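Local coordinates for regulating synaptic membrane exocytosis protein 2 (Rattus norvegicus, PDB 2CJS) that probably acts as a presynaptic scaffold in regulated synaptic vesicle exocytosis, carrying a zinc-finger domain of the RIM family that holds two zinc ions, at residues K19-D22 / G23-H26. Numbering follows the deposited sequence.
Sequences KFAD and GCGH. With EDO (1,2-ethanediol), chain O; EDO (1,2-ethanediol), chain D.
Phe20 reaches across the chain reversal to the backbone of Cys24 and Gly25. Its CB lies 3.6 Å from C2 of the ethanediol of chain O, probably from the crystallisation liquor. With CG anti to the carbonyl carbon (chi1 -60°), the ring is carried toward the returning loop. CG lies 3.8 Å from Cys24 O, and CD1 is 3.7 Å from the same oxygen. CE1 comes to 3.5 Å from the CA of Gly25, which has no side chain there. The ring meets this backbone obliquely. The reversal is a type II beta turn from Ala21 to Cys24, with Gly23 at positive phi, linking strand 19-20 to strand 26-27 of the zinc finger. Cys24 N closes it on Ala21 O (3.0 Å, N-H...O 159°), the donor tilted 35° from the carbonyl plane, while Ala21 CB packs against Cys24 SG. The chain O ethanediol accepts from Gly23 N through O1 and donates to Cys24 O through O2. Phe20 also touches Cys12 and Cys36, two ligands of one zinc ion; an alanine here would probably open a gap between the turn and that metal site, leaving Gly25 without its aromatic neighbour. Beyond the turn, the ring of His26 stacks with Trp52.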
# COMPACT_ATOMS: atom_id res chain seq x y z
N LYS C 19 -8.13 -9.90 6.72
CA LYS C 19 -9.30 -9.06 6.54
C LYS C 19 -8.96 -7.98 5.52
O LYS C 19 -7.85 -7.40 5.52
CB LYS C 19 -9.68 -8.42 7.85
CG LYS C 19 -10.24 -9.40 8.91
CD LYS C 19 -10.64 -8.54 10.14
CE LYS C 19 -11.13 -9.53 11.23
NZ LYS C 19 -11.62 -8.80 12.44
N PHE C 20 -9.92 -7.70 4.64
CA PHE C 20 -9.65 -6.65 3.65
C PHE C 20 -10.15 -5.27 4.07
O PHE C 20 -11.34 -5.12 4.42
CB PHE C 20 -10.40 -6.96 2.35
CG PHE C 20 -9.99 -8.28 1.72
CD1 PHE C 20 -8.72 -8.43 1.21
CD2 PHE C 20 -10.92 -9.32 1.56
CE1 PHE C 20 -8.29 -9.68 0.61
CE2 PHE C 20 -10.52 -10.51 0.93
CZ PHE C 20 -9.16 -10.66 0.45
N ALA C 21 -9.28 -4.26 3.92
CA ALA C 21 -9.78 -2.85 3.96
C ALA C 21 -10.66 -2.64 2.73
O ALA C 21 -10.59 -3.39 1.78
CB ALA C 21 -8.61 -1.86 3.98
N ASP C 22 -11.54 -1.65 2.78
CA ASP C 22 -12.46 -1.45 1.65
C ASP C 22 -11.74 -1.35 0.31
O ASP C 22 -10.79 -0.60 0.16
CB ASP C 22 -13.23 -0.13 1.86
CG ASP C 22 -14.29 -0.22 2.97
OD1 ASP C 22 -14.46 -1.30 3.57
OD2 ASP C 22 -14.94 0.82 3.22
N GLY C 23 -12.21 -2.11 -0.66
CA GLY C 23 -11.63 -2.04 -2.03
C GLY C 23 -10.32 -2.82 -2.20
O GLY C 23 -9.83 -2.97 -3.33
N CYS C 24 -9.82 -3.41 -1.11
CA CYS C 24 -8.55 -4.19 -1.19
C CYS C 24 -8.79 -5.69 -1.47
O CYS C 24 -9.95 -6.19 -1.41
CB CYS C 24 -7.69 -3.96 0.04
SG CYS C 24 -7.21 -2.20 0.27
N GLY C 25 -7.72 -6.39 -1.82
CA GLY C 25 -7.88 -7.75 -2.30
C GLY C 25 -8.01 -7.83 -3.81
O GLY C 25 -8.13 -6.77 -4.52
N HIS C 26 -7.82 -9.05 -4.34
CA HIS C 26 -7.97 -9.24 -5.78
C HIS C 26 -8.89 -10.41 -6.06
O HIS C 26 -8.84 -11.39 -5.34
CB HIS C 26 -6.59 -9.51 -6.41
CG HIS C 26 -5.70 -8.31 -6.31
ND1 HIS C 26 -4.89 -8.11 -5.23
CD2 HIS C 26 -5.60 -7.20 -7.08
CE1 HIS C 26 -4.27 -6.94 -5.35
NE2 HIS C 26 -4.68 -6.37 -6.46
C1 EDO O . -14.24 -4.96 0.40
O1 EDO O . -14.46 -3.71 -0.32
C2 EDO O . -12.95 -5.74 0.06
O2 EDO O . -12.46 -5.48 -1.25
C1 EDO D . -3.82 -3.58 -2.96
O1 EDO D . -4.86 -3.34 -3.91
C2 EDO D . -4.44 -4.28 -1.76
O2 EDO D . -5.10 -5.49 -2.13